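Side-chain contacts in ribonucleoside-diphosphate reductase (Pseudomonas aeruginosa, PDB 5IM3), which probably catalyses the reduction of ribonucleoside diphosphates to the corresponding deoxyribonucleotides, the precursors needed for DNA synthesis, under allosteric control by bound nucleotides: residues A[350-355]-A[620-625]; A[610-615]-A[624-629]; A[490-495]-A[894-899]; A[568-573]-A[578-583]. All blocks are in the same frame, centred on the assembly; numbering follows the deposited sequence.

Contact 1: A[350-355]-A[620-625]; sequences SFDYMS and TAKLEK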
loop_
_atom_site.group_PDB
_atom_site.type_symbol
_atom_site.label_atom_id
_atom_site.label_comp_id
_atom_site.label_asym_id
_atom_site.label_seq_id
_atom_site.Cartn_x
_atom_site.Cartn_y
_atom_site.Cartn_z
ATOM N N SER A 350 49.250 -19.061 -23.109
ATOM C CA SER A 350 48.326 -19.190 -24.228
ATOM C C SER A 350 46.873 -18.985 -23.826
ATOM O O SER A 350 46.006 -18.937 -24.705
ATOM C CB SER A 350 48.468 -20.571 -24.869
ATOM O OG SER A 350 47.983 -21.577 -23.999
ATOM N N PHE A 351 46.590 -18.873 -22.527
ATOM C CA PHE A 351 45.240 -18.734 -21.992
ATOM C C PHE A 351 44.412 -20.004 -22.156
ATOM O O PHE A 351 43.185 -19.961 -22.015
ATOM C CB PHE A 351 44.490 -17.554 -22.628
ATOM C CG PHE A 351 45.180 -16.219 -22.476
ATOM C CD1 PHE A 351 46.292 -16.067 -21.663
ATOM C CD2 PHE A 351 44.697 -15.108 -23.149
ATOM C CE1 PHE A 351 46.910 -14.838 -21.534
ATOM C CE2 PHE A 351 45.313 -13.877 -23.022
ATOM C CZ PHE A 351 46.416 -13.742 -22.215
ATOM N N ASP A 352 45.046 -21.142 -22.458
ATOM C CA ASP A 352 44.305 -22.397 -22.526
ATOM C C ASP A 352 43.758 -22.792 -21.160
ATOM O O ASP A 352 42.672 -23.381 -21.070
ATOM C CB ASP A 352 45.203 -23.508 -23.072
ATOM C CG ASP A 352 45.475 -23.364 -24.556
ATOM O OD1 ASP A 352 45.000 -22.381 -25.163
ATOM O OD2 ASP A 352 46.173 -24.237 -25.114
ATOM N N TYR A 353 44.498 -22.478 -20.098
ATOM C CA TYR A 353 44.106 -22.743 -18.723
ATOM C C TYR A 353 44.714 -21.640 -17.873
ATOM O O TYR A 353 45.733 -21.051 -18.242
ATOM C CB TYR A 353 44.576 -24.134 -18.267
ATOM C CG TYR A 353 44.723 -24.310 -16.769
ATOM C CD1 TYR A 353 45.921 -24.013 -16.126
ATOM C CD2 TYR A 353 43.673 -24.794 -16.000
ATOM C CE1 TYR A 353 46.059 -24.181 -14.755
ATOM C CE2 TYR A 353 43.802 -24.964 -14.633
ATOM C CZ TYR A 353 44.998 -24.658 -14.017
ATOM O OH TYR A 353 45.126 -24.827 -12.659
ATOM N N MET A 354 44.075 -21.341 -16.746
ATOM C CA MET A 354 44.574 -20.298 -15.858
ATOM C C MET A 354 44.466 -20.778 -14.423
ATOM O O MET A 354 43.385 -21.163 -13.971
ATOM C CB MET A 354 43.801 -18.989 -16.047
ATOM C CG MET A 354 44.450 -17.789 -15.372
ATOM S SD MET A 354 46.167 -17.526 -15.872
ATOM C CE MET A 354 45.984 -17.252 -17.634
ATOM N N SER A 355 45.589 -20.754 -13.714
ATOM C CA SER A 355 45.585 -21.090 -12.305
ATOM C C SER A 355 44.732 -20.090 -11.534
ATOM O O SER A 355 44.429 -18.991 -12.009
ATOM C CB SER A 355 47.013 -21.102 -11.760
ATOM O OG SER A 355 47.838 -21.963 -12.526
ATOM N N THR A 620 38.105 -31.557 -29.339
ATOM C CA THR A 620 38.249 -32.674 -28.410
ATOM C C THR A 620 39.715 -33.011 -28.151
ATOM O O THR A 620 40.109 -33.276 -27.010
ATOM C CB THR A 620 37.499 -33.882 -28.981
ATOM O OG1 THR A 620 36.103 -33.567 -29.084
ATOM C CG2 THR A 620 37.652 -35.090 -28.115
ATOM N N ALA A 621 40.540 -33.001 -29.202
ATOM C CA ALA A 621 41.934 -33.416 -29.064
ATOM C C ALA A 621 42.731 -32.424 -28.223
ATOM O O ALA A 621 43.440 -32.816 -27.289
ATOM C CB ALA A 621 42.568 -33.576 -30.446
ATOM N N LYS A 622 42.633 -31.131 -28.545
ATOM C CA LYS A 622 43.381 -30.126 -27.795
ATOM C C LYS A 622 42.927 -30.069 -26.344
ATOM O O LYS A 622 43.711 -29.703 -25.460
ATOM C CB LYS A 622 43.222 -28.757 -28.457
ATOM C CG LYS A 622 44.061 -27.655 -27.826
ATOM C CD LYS A 622 43.817 -26.308 -28.489
ATOM C CE LYS A 622 44.680 -25.221 -27.866
ATOM N NZ LYS A 622 44.392 -23.876 -28.435
ATOM N N LEU A 623 41.672 -30.434 -26.081
ATOM C CA LEU A 623 41.143 -30.373 -24.725
ATOM C C LEU A 623 41.839 -31.376 -23.815
ATOM O O LEU A 623 42.142 -31.068 -22.657
ATOM C CB LEU A 623 39.637 -30.624 -24.754
ATOM C CG LEU A 623 38.870 -30.457 -23.442
ATOM C CD1 LEU A 623 38.939 -29.021 -22.938
ATOM C CD2 LEU A 623 37.429 -30.890 -23.652
ATOM N N GLU A 624 42.103 -32.584 -24.320
ATOM C CA GLU A 624 42.772 -33.593 -23.505
ATOM C C GLU A 624 44.156 -33.121 -23.074
ATOM O O GLU A 624 44.535 -33.274 -21.907
ATOM C CB GLU A 624 42.868 -34.909 -24.277
ATOM C CG GLU A 624 43.685 -35.982 -23.568
ATOM C CD GLU A 624 43.600 -37.333 -24.246
ATOM O OE1 GLU A 624 43.012 -37.417 -25.346
ATOM O OE2 GLU A 624 44.122 -38.314 -23.678
ATOM N N LYS A 625 44.922 -32.539 -24.001
ATOM C CA LYS A 625 46.270 -32.084 -23.673
ATOM C C LYS A 625 46.248 -31.018 -22.585
ATOM O O LYS A 625 47.076 -31.040 -21.668
ATOM C CB LYS A 625 46.957 -31.554 -24.929
ATOM C CG LYS A 625 47.245 -32.631 -25.956
ATOM C CD LYS A 625 46.834 -32.187 -27.343
ATOM C CE LYS A 625 47.079 -33.272 -28.370
ATOM N NZ LYS A 625 46.622 -32.847 -29.719
#
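Asp352 and Lys622 meet as opposite charges where the chain leaves helix 337-349 for strand 353-355, facing the first turn of helix 620-640. The ionic part is a long salt bridge, with Lys622 NZ 3.6 Å from Asp352 OD1. The other carboxylate oxygen is closer to carbon than to nitrogen: Asp352 OD2 lies 3.3 Å from Lys622 CE, so the last methylene of the lysine is pressed against the carboxylate. The two side chains cross at about a right angle. Lys622 spans the distance between the backbones because its chain is fully extended, with CG anti to the backbone N (chi1 -175°) and every later torsion also near 180°.

Hydrogen bonding is carried by a third residue. Asn611, in the loop before helix 620-640, gives its ND2 to Asp352 OD1 and receives Lys622 NZ on its backbone O, bridging the two charges. On the strand side, the backbone N of Asp352 makes a weak bond to Ser350 OG at 3.3 Å, just after Phe351, whose positive phi belongs to the Schellman motif ending the preceding helix.

The two segments bury little surface against each other, 68 Å² in all. Asp352 is buried, where a charge would be costly, but the nearby ammonium of Lys622 and the N-H from Asn611 probably favour the ionised carboxylate. The result is a modest ion pair whose two charges are each held more closely by Asn611.

Contact 2: A[610-615]-A[624-629]; sequences VNHIVD and EKTVKT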
loop_
_atom_site.group_PDB
_atom_site.type_symbol
_atom_site.label_atom_id
_atom_site.label_comp_id
_atom_site.label_asym_id
_atom_site.label_seq_id
_atom_site.Cartn_x
_atom_site.Cartn_y
_atom_site.Cartn_z
ATOM N N VAL A 610 36.869 -21.192 -24.605
ATOM C CA VAL A 610 36.974 -20.436 -25.850
ATOM C C VAL A 610 38.178 -20.900 -26.658
ATOM O O VAL A 610 38.099 -21.056 -27.881
ATOM C CB VAL A 610 37.039 -18.928 -25.554
ATOM C CG1 VAL A 610 37.459 -18.142 -26.806
ATOM C CG2 VAL A 610 35.692 -18.442 -25.041
ATOM N N ASN A 611 39.311 -21.121 -25.993
ATOM C CA ASN A 611 40.512 -21.568 -26.687
ATOM C C ASN A 611 40.424 -23.015 -27.150
ATOM O O ASN A 611 41.407 -23.527 -27.701
ATOM C CB ASN A 611 41.735 -21.389 -25.788
ATOM C CG ASN A 611 42.309 -19.986 -25.857
ATOM O OD1 ASN A 611 41.620 -19.038 -26.234
ATOM N ND2 ASN A 611 43.581 -19.850 -25.501
ATOM N N HIS A 612 39.286 -23.683 -26.941
ATOM C CA HIS A 612 39.080 -25.041 -27.428
ATOM C C HIS A 612 37.893 -25.125 -28.378
ATOM O O HIS A 612 37.345 -26.212 -28.590
ATOM C CB HIS A 612 38.911 -26.000 -26.251
ATOM C CG HIS A 612 40.086 -26.009 -25.328
ATOM N ND1 HIS A 612 40.288 -25.034 -24.375
ATOM C CD2 HIS A 612 41.140 -26.852 -25.235
ATOM C CE1 HIS A 612 41.408 -25.288 -23.723
ATOM N NE2 HIS A 612 41.945 -26.383 -24.227
ATOM N N ILE A 613 37.486 -23.995 -28.952
ATOM C CA ILE A 613 36.471 -23.946 -29.996
ATOM C C ILE A 613 37.167 -23.544 -31.289
ATOM O O ILE A 613 37.717 -22.439 -31.393
ATOM C CB ILE A 613 35.339 -22.965 -29.651
ATOM C CG1 ILE A 613 34.645 -23.368 -28.344
ATOM C CG2 ILE A 613 34.326 -22.893 -30.796
ATOM C CD1 ILE A 613 33.915 -24.700 -28.407
ATOM N N VAL A 614 37.143 -24.438 -32.270
ATOM C CA VAL A 614 37.765 -24.174 -33.563
ATOM C C VAL A 614 36.694 -23.666 -34.523
ATOM O O VAL A 614 35.916 -22.769 -34.177
ATOM C CB VAL A 614 38.482 -25.430 -34.101
ATOM C CG1 VAL A 614 39.729 -25.701 -33.278
ATOM C CG2 VAL A 614 37.544 -26.641 -34.085
ATOM N N ASP A 615 36.642 -24.221 -35.731
ATOM C CA ASP A 615 35.642 -23.806 -36.701
ATOM C C ASP A 615 34.257 -24.244 -36.245
ATOM O O ASP A 615 33.632 -25.105 -36.873
ATOM C CB ASP A 615 35.976 -24.382 -38.077
ATOM C CG ASP A 615 37.393 -24.056 -38.513
ATOM O OD1 ASP A 615 38.275 -24.930 -38.375
ATOM O OD2 ASP A 615 37.625 -22.924 -38.990
ATOM N N GLU A 624 42.103 -32.584 -24.320
ATOM C CA GLU A 624 42.772 -33.593 -23.505
ATOM C C GLU A 624 44.156 -33.121 -23.074
ATOM O O GLU A 624 44.535 -33.274 -21.907
ATOM C CB GLU A 624 42.868 -34.909 -24.277
ATOM C CG GLU A 624 43.685 -35.982 -23.568
ATOM C CD GLU A 624 43.600 -37.333 -24.246
ATOM O OE1 GLU A 624 43.012 -37.417 -25.346
ATOM O OE2 GLU A 624 44.122 -38.314 -23.678
ATOM N N LYS A 625 44.922 -32.539 -24.001
ATOM C CA LYS A 625 46.270 -32.084 -23.673
ATOM C C LYS A 625 46.248 -31.018 -22.585
ATOM O O LYS A 625 47.076 -31.040 -21.668
ATOM C CB LYS A 625 46.957 -31.554 -24.929
ATOM C CG LYS A 625 47.245 -32.631 -25.956
ATOM C CD LYS A 625 46.834 -32.187 -27.343
ATOM C CE LYS A 625 47.079 -33.272 -28.370
ATOM N NZ LYS A 625 46.622 -32.847 -29.719
ATOM N N THR A 626 45.310 -30.075 -22.666
ATOM C CA THR A 626 45.250 -29.013 -21.668
ATOM C C THR A 626 44.793 -29.548 -20.315
ATOM O O THR A 626 45.314 -29.138 -19.273
ATOM C CB THR A 626 44.320 -27.901 -22.147
ATOM O OG1 THR A 626 43.024 -28.452 -22.405
ATOM C CG2 THR A 626 44.867 -27.258 -23.422
ATOM N N VAL A 627 43.828 -30.470 -20.311
ATOM C CA VAL A 627 43.349 -31.033 -19.051
ATOM C C VAL A 627 44.449 -31.848 -18.381
ATOM O O VAL A 627 44.643 -31.767 -17.162
ATOM C CB VAL A 627 42.082 -31.878 -19.285
ATOM C CG1 VAL A 627 41.701 -32.645 -18.020
ATOM C CG2 VAL A 627 40.934 -30.989 -19.716
ATOM N N LYS A 628 45.178 -32.651 -19.158
ATOM C CA LYS A 628 46.257 -33.447 -18.586
ATOM C C LYS A 628 47.270 -32.566 -17.867
ATOM O O LYS A 628 47.707 -32.890 -16.756
ATOM C CB LYS A 628 46.947 -34.263 -19.679
ATOM C CG LYS A 628 46.201 -35.521 -20.091
ATOM C CD LYS A 628 47.017 -36.333 -21.091
ATOM C CE LYS A 628 46.488 -37.750 -21.234
ATOM N NZ LYS A 628 47.417 -38.604 -22.030
ATOM N N THR A 629 47.655 -31.448 -18.487
ATOM C CA THR A 629 48.623 -30.558 -17.857
ATOM C C THR A 629 47.997 -29.775 -16.712
ATOM O O THR A 629 48.675 -29.492 -15.718
ATOM C CB THR A 629 49.212 -29.603 -18.894
ATOM O OG1 THR A 629 49.875 -30.360 -19.912
ATOM C CG2 THR A 629 50.214 -28.649 -18.252
#
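A single buried hydrogen bond, from the His612 ring to the hydroxyl of Thr626, ties the loop that follows strand 600-608 to the second turn of helix 620-640. The donor is NE2 of His612, and it stands 3.0 Å from Thr626 OG1. The bond is poorly aligned with the imidazole, since the hydroxyl oxygen lies 38° out of the ring plane. The methyl group takes the in-plane position instead: Thr626 CG2 sits at the ring edge, 3.2 Å from His612 NE2. The imidazole nitrogen thus abuts both branches of the threonine, and the two side chains approach from opposite directions.

Thr626 presents these branches through its first torsion (chi1 57°), which places OG1 between the backbone N and the carbonyl carbon. There the hydroxyl can also bond back to Leu623 O, one turn earlier in the same helix, and weakly to Lys622 O. The other ring nitrogen is held as well: His612 ND1 is hydrogen-bonded to Asn608 O. With both nitrogens engaged, the rotation of the ring is well defined, and the histidine links the end of the strand to the helix.

Leu347 of helix 337-349 packs on Thr626 as well. The arrangement belongs to a strand-loop-helix connection of the reductase barrel domain, in which a side chain of the connecting loop is bonded to the helix that the loop leads into.

Contact 3: A[490-495]-A[894-899]; sequences LFMKRV and MAWFRG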
loop_
_atom_site.group_PDB
_atom_site.type_symbol
_atom_site.label_atom_id
_atom_site.label_comp_id
_atom_site.label_asym_id
_atom_site.label_seq_id
_atom_site.Cartn_x
_atom_site.Cartn_y
_atom_site.Cartn_z
ATOM N N LEU A 490 15.165 -35.043 3.057
ATOM C CA LEU A 490 13.902 -35.311 3.734
ATOM C C LEU A 490 13.085 -34.038 3.900
ATOM O O LEU A 490 11.854 -34.067 3.794
ATOM C CB LEU A 490 14.164 -35.961 5.092
ATOM C CG LEU A 490 12.937 -36.441 5.865
ATOM C CD1 LEU A 490 12.211 -37.533 5.102
ATOM C CD2 LEU A 490 13.350 -36.939 7.236
ATOM N N PHE A 491 13.746 -32.908 4.157
ATOM C CA PHE A 491 13.016 -31.652 4.286
ATOM C C PHE A 491 12.296 -31.311 2.988
ATOM O O PHE A 491 11.108 -30.972 2.994
ATOM C CB PHE A 491 13.957 -30.518 4.688
ATOM C CG PHE A 491 13.303 -29.163 4.667
ATOM C CD1 PHE A 491 12.450 -28.772 5.687
ATOM C CD2 PHE A 491 13.530 -28.286 3.621
ATOM C CE1 PHE A 491 11.840 -27.528 5.664
ATOM C CE2 PHE A 491 12.921 -27.040 3.593
ATOM C CZ PHE A 491 12.078 -26.662 4.618
ATOM N N MET A 492 13.005 -31.394 1.859
ATOM C CA MET A 492 12.371 -31.144 0.571
ATOM C C MET A 492 11.242 -32.135 0.313
ATOM O O MET A 492 10.204 -31.771 -0.250
ATOM C CB MET A 492 13.408 -31.215 -0.549
ATOM C CG MET A 492 14.550 -30.216 -0.416
ATOM S SD MET A 492 14.013 -28.497 -0.392
ATOM C CE MET A 492 13.168 -28.372 -1.972
ATOM N N LYS A 493 11.429 -33.397 0.712
ATOM C CA LYS A 493 10.346 -34.370 0.604
ATOM C C LYS A 493 9.111 -33.902 1.365
ATOM O O LYS A 493 7.983 -34.036 0.879
ATOM C CB LYS A 493 10.803 -35.733 1.124
ATOM C CG LYS A 493 11.792 -36.462 0.228
ATOM C CD LYS A 493 12.097 -37.847 0.786
ATOM C CE LYS A 493 13.032 -38.638 -0.117
ATOM N NZ LYS A 493 13.307 -39.999 0.425
ATOM N N ARG A 494 9.307 -33.350 2.566
ATOM C CA ARG A 494 8.177 -32.869 3.352
ATOM C C ARG A 494 7.545 -31.632 2.723
ATOM O O ARG A 494 6.337 -31.416 2.862
ATOM C CB ARG A 494 8.625 -32.576 4.786
ATOM C CG ARG A 494 9.142 -33.797 5.542
ATOM C CD ARG A 494 8.011 -34.728 5.966
ATOM N NE ARG A 494 8.510 -35.946 6.606
ATOM C CZ ARG A 494 8.838 -36.043 7.891
ATOM N NH1 ARG A 494 8.731 -34.991 8.695
ATOM N NH2 ARG A 494 9.280 -37.195 8.376
ATOM N N VAL A 495 8.338 -30.814 2.028
ATOM C CA VAL A 495 7.775 -29.687 1.291
ATOM C C VAL A 495 6.908 -30.191 0.143
ATOM O O VAL A 495 5.749 -29.785 -0.011
ATOM C CB VAL A 495 8.901 -28.765 0.784
ATOM C CG1 VAL A 495 8.341 -27.682 -0.138
ATOM C CG2 VAL A 495 9.647 -28.134 1.956
ATOM N N MET A 894 12.823 -27.142 -8.630
ATOM C CA MET A 894 13.416 -27.723 -9.830
ATOM C C MET A 894 14.901 -28.000 -9.630
ATOM O O MET A 894 15.403 -29.052 -10.041
ATOM C CB MET A 894 13.197 -26.786 -11.019
ATOM C CG MET A 894 13.838 -27.243 -12.322
ATOM S SD MET A 894 13.713 -25.998 -13.624
ATOM C CE MET A 894 14.501 -26.861 -14.981
ATOM N N ALA A 895 15.619 -27.061 -9.009
ATOM C CA ALA A 895 17.043 -27.262 -8.757
ATOM C C ALA A 895 17.285 -28.536 -7.958
ATOM O O ALA A 895 18.193 -29.316 -8.273
ATOM C CB ALA A 895 17.619 -26.054 -8.021
ATOM N N TRP A 896 16.484 -28.759 -6.916
ATOM C CA TRP A 896 16.596 -29.986 -6.134
ATOM C C TRP A 896 16.131 -31.190 -6.943
ATOM O O TRP A 896 16.786 -32.239 -6.954
ATOM C CB TRP A 896 15.780 -29.842 -4.848
ATOM C CG TRP A 896 15.795 -31.049 -3.968
ATOM C CD1 TRP A 896 16.845 -31.517 -3.233
ATOM C CD2 TRP A 896 14.700 -31.934 -3.714
ATOM N NE1 TRP A 896 16.473 -32.645 -2.542
ATOM C CE2 TRP A 896 15.160 -32.921 -2.820
ATOM C CE3 TRP A 896 13.375 -31.989 -4.157
ATOM C CZ2 TRP A 896 14.344 -33.952 -2.364
ATOM C CZ3 TRP A 896 12.570 -33.010 -3.705
ATOM C CH2 TRP A 896 13.055 -33.976 -2.811
ATOM N N PHE A 897 15.001 -31.053 -7.635
ATOM C CA PHE A 897 14.450 -32.162 -8.408
ATOM C C PHE A 897 15.416 -32.630 -9.493
ATOM O O PHE A 897 15.361 -33.794 -9.909
ATOM C CB PHE A 897 13.110 -31.736 -9.017
ATOM C CG PHE A 897 12.323 -32.863 -9.619
ATOM C CD1 PHE A 897 11.721 -33.816 -8.814
ATOM C CD2 PHE A 897 12.162 -32.955 -10.991
ATOM C CE1 PHE A 897 10.990 -34.849 -9.368
ATOM C CE2 PHE A 897 11.433 -33.985 -11.549
ATOM C CZ PHE A 897 10.847 -34.932 -10.736
ATOM N N ARG A 898 16.308 -31.753 -9.955
ATOM C CA ARG A 898 17.227 -32.070 -11.044
ATOM C C ARG A 898 18.605 -32.493 -10.550
ATOM O O ARG A 898 19.557 -32.522 -11.338
ATOM C CB ARG A 898 17.353 -30.877 -11.993
ATOM C CG ARG A 898 16.081 -30.544 -12.748
ATOM C CD ARG A 898 15.701 -31.669 -13.697
ATOM N NE ARG A 898 14.393 -31.472 -14.307
ATOM C CZ ARG A 898 13.797 -32.367 -15.087
ATOM N NH1 ARG A 898 14.398 -33.518 -15.358
ATOM N NH2 ARG A 898 12.601 -32.109 -15.596
ATOM N N GLY A 899 18.734 -32.819 -9.268
ATOM C CA GLY A 899 19.967 -33.386 -8.769
ATOM C C GLY A 899 21.096 -32.404 -8.567
ATOM O O GLY A 899 22.258 -32.819 -8.521
#
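Met492 sets its CB over one face of the Trp896 indole, the two side chains sliding past each other in opposite directions between helix 489-496 and the last turn of helix 885-897. Met492 CB is 3.3 Å from the centroid of the six-membered ring of Trp896 and 9° off its normal, a close CH-pi contact. Further along, Met492 CG lies 3.7 Å from Trp896 CE2, and the sulfur stands above the five-membered ring, with Met492 SD 4.9 Å from its centroid.

The methionine bends at chi2 and chi3 (both near -60°), so that its chain curls along the indole and Met492 CE ends 4.2 Å from Trp896 CB. Lys493 crosses the tryptophan at about a right angle, its CG 4.1 Å from Trp896 CH2, while its amine continues to a salt bridge with Glu521. Trp896 NE1 is bonded to Asp489 OD1 at the start of the facing helix, which fixes the turn of the indole. Arg735 adds a cation-pi contact to the same side chain.

A CH-pi contact joined by a more distant Met-aromatic one thus links two helices of the barrel domain. Trp896 itself belongs to the Schellman motif that ends helix 885-897, its O accepting from Gly899 N, the C-prime residue.

Contact 4: A[568-573]-A[578-583]; sequences PCNLRS and VGVVHS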
loop_
_atom_site.group_PDB
_atom_site.type_symbol
_atom_site.label_atom_id
_atom_site.label_comp_id
_atom_site.label_asym_id
_atom_site.label_seq_id
_atom_site.Cartn_x
_atom_site.Cartn_y
_atom_site.Cartn_z
ATOM N N PRO A 568 22.869 -35.113 -1.753
ATOM C CA PRO A 568 23.652 -35.323 -2.982
ATOM C C PRO A 568 25.136 -35.036 -2.799
ATOM O O PRO A 568 25.966 -35.710 -3.420
ATOM C CB PRO A 568 22.998 -34.371 -3.998
ATOM C CG PRO A 568 22.169 -33.433 -3.203
ATOM C CD PRO A 568 21.750 -34.181 -1.975
ATOM N N CYS A 569 25.499 -34.065 -1.954
ATOM C CA CYS A 569 26.913 -33.814 -1.686
ATOM C C CYS A 569 27.581 -35.004 -1.008
ATOM O O CYS A 569 28.779 -35.234 -1.203
ATOM C CB CYS A 569 27.083 -32.570 -0.812
ATOM S SG CYS A 569 26.659 -31.010 -1.604
ATOM N N ASN A 570 26.837 -35.760 -0.202
ATOM C CA ASN A 570 27.426 -36.870 0.539
ATOM C C ASN A 570 27.310 -38.193 -0.204
ATOM O O ASN A 570 28.274 -38.965 -0.244
ATOM C CB ASN A 570 26.770 -37.000 1.920
ATOM C CG ASN A 570 27.422 -36.115 2.961
ATOM O OD1 ASN A 570 28.467 -36.456 3.513
ATOM N ND2 ASN A 570 26.805 -34.973 3.241
ATOM N N LEU A 571 26.144 -38.472 -0.792
ATOM C CA LEU A 571 25.949 -39.734 -1.495
ATOM C C LEU A 571 26.840 -39.841 -2.725
ATOM O O LEU A 571 27.194 -40.952 -3.134
ATOM C CB LEU A 571 24.480 -39.886 -1.892
ATOM C CG LEU A 571 23.520 -40.157 -0.733
ATOM C CD1 LEU A 571 22.080 -39.945 -1.159
ATOM C CD2 LEU A 571 23.714 -41.571 -0.216
ATOM N N ARG A 572 27.215 -38.712 -3.320
ATOM C CA ARG A 572 28.058 -38.706 -4.506
ATOM C C ARG A 572 29.510 -38.369 -4.195
ATOM O O ARG A 572 30.336 -38.340 -5.112
ATOM C CB ARG A 572 27.508 -37.717 -5.536
ATOM C CG ARG A 572 26.052 -37.967 -5.904
ATOM C CD ARG A 572 25.633 -37.140 -7.109
ATOM N NE ARG A 572 26.473 -37.411 -8.268
ATOM C CZ ARG A 572 26.461 -36.698 -9.389
ATOM N NH1 ARG A 572 25.645 -35.661 -9.508
ATOM N NH2 ARG A 572 27.266 -37.027 -10.392
ATOM N N SER A 573 29.838 -38.119 -2.932
ATOM C CA SER A 573 31.218 -37.840 -2.565
ATOM C C SER A 573 32.055 -39.106 -2.731
ATOM O O SER A 573 31.660 -40.169 -2.236
ATOM C CB SER A 573 31.297 -37.339 -1.126
ATOM O OG SER A 573 32.642 -37.148 -0.725
ATOM N N VAL A 578 35.736 -42.509 4.498
ATOM C CA VAL A 578 36.750 -42.011 5.417
ATOM C C VAL A 578 36.302 -40.696 6.047
ATOM O O VAL A 578 37.043 -40.095 6.832
ATOM C CB VAL A 578 38.100 -41.859 4.685
ATOM C CG1 VAL A 578 38.095 -40.640 3.768
ATOM C CG2 VAL A 578 39.255 -41.802 5.666
ATOM N N GLY A 579 35.095 -40.244 5.723
ATOM C CA GLY A 579 34.600 -39.013 6.310
ATOM C C GLY A 579 33.240 -38.642 5.764
ATOM O O GLY A 579 32.610 -39.401 5.023
ATOM N N VAL A 580 32.805 -37.443 6.145
ATOM C CA VAL A 580 31.486 -36.917 5.818
ATOM C C VAL A 580 31.646 -35.474 5.360
ATOM O O VAL A 580 32.470 -34.728 5.901
ATOM C CB VAL A 580 30.529 -37.003 7.033
ATOM C CG1 VAL A 580 29.234 -36.222 6.784
ATOM C CG2 VAL A 580 30.216 -38.459 7.371
ATOM N N VAL A 581 30.862 -35.082 4.358
ATOM C CA VAL A 581 30.809 -33.688 3.927
ATOM C C VAL A 581 29.847 -32.941 4.841
ATOM O O VAL A 581 28.648 -33.235 4.873
ATOM C CB VAL A 581 30.373 -33.570 2.460
ATOM C CG1 VAL A 581 30.470 -32.119 1.995
ATOM C CG2 VAL A 581 31.210 -34.481 1.579
ATOM N N HIS A 582 30.372 -31.963 5.576
ATOM C CA HIS A 582 29.599 -31.256 6.584
ATOM C C HIS A 582 29.048 -29.930 6.090
ATOM O O HIS A 582 28.148 -29.371 6.730
ATOM C CB HIS A 582 30.465 -31.017 7.827
ATOM C CG HIS A 582 30.766 -32.265 8.601
ATOM N ND1 HIS A 582 32.049 -32.651 8.922
ATOM C CD2 HIS A 582 29.949 -33.209 9.122
ATOM C CE1 HIS A 582 32.011 -33.784 9.601
ATOM N NE2 HIS A 582 30.747 -34.143 9.738
ATOM N N SER A 583 29.557 -29.425 4.975
ATOM C CA SER A 583 29.019 -28.227 4.342
ATOM C C SER A 583 29.743 -28.049 3.014
ATOM O O SER A 583 30.592 -28.860 2.630
ATOM C CB SER A 583 29.183 -26.994 5.229
ATOM O OG SER A 583 30.516 -26.511 5.215
HETATM O O HOH W 1 32.791 -37.918 1.904
#
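Val581 and Asn570 carry most of this buried contact, the asparagine amide bonding to the backbone N and O of the valine. Asn570 OD1 accepts from Val581 N at 2.9 Å, with the donor tilted 26° from the carbonyl plane. In return Asn570 ND2 donates to Val581 O at 3.0 Å. This second bond is the better oriented: it uses a lone pair in the carbonyl plane and runs close to the plane of the amide. ND2 thus has two carbonyl acceptors, Val581 O and Lys566 O one turn back in the helix, and OD1 has an N-H donor, which settles the flip of the amide.

The side chain of Val581 points at the helix. Its CG2 rests against the end of the turn, 3.8 Å from Cys569 O and 3.8 Å from Ser573 OG. Val580 contributes a methyl, with CG1 3.4 Å from Asn570 OD1. A water 2.7 Å from Ser573 OG reaches Gly579 O only weakly.

The pair of bonds pins the loop leading toward strand 600-608 against the short helix 566-571. Trp486 of strand 482-487 packs on Cys569, Asn570 and Val581 alike, while helix 724-735 meets the helix through Pro568, Leu571 and Arg572.

In the fold
Contacts 1 and 2 form one continuous site, their centres 4 Å apart: both use helix 620-640, and Asn611 of the loop in contact 2 bonds to both charged residues of contact 1. They join the helix to the chain at 350-355 and to the loop following strand 600-608. Contacts 3 and 4 make a second, looser group, with centres about 17 Å apart and nearest atoms about 5 Å apart; Arg735 touches Trp896 of one and Pro568 of the other. The groups are separate, contact 1 lying about 30 Å from contact 4 and 36 Å from contact 3, centre to centre. All four lie away from the dATP pockets.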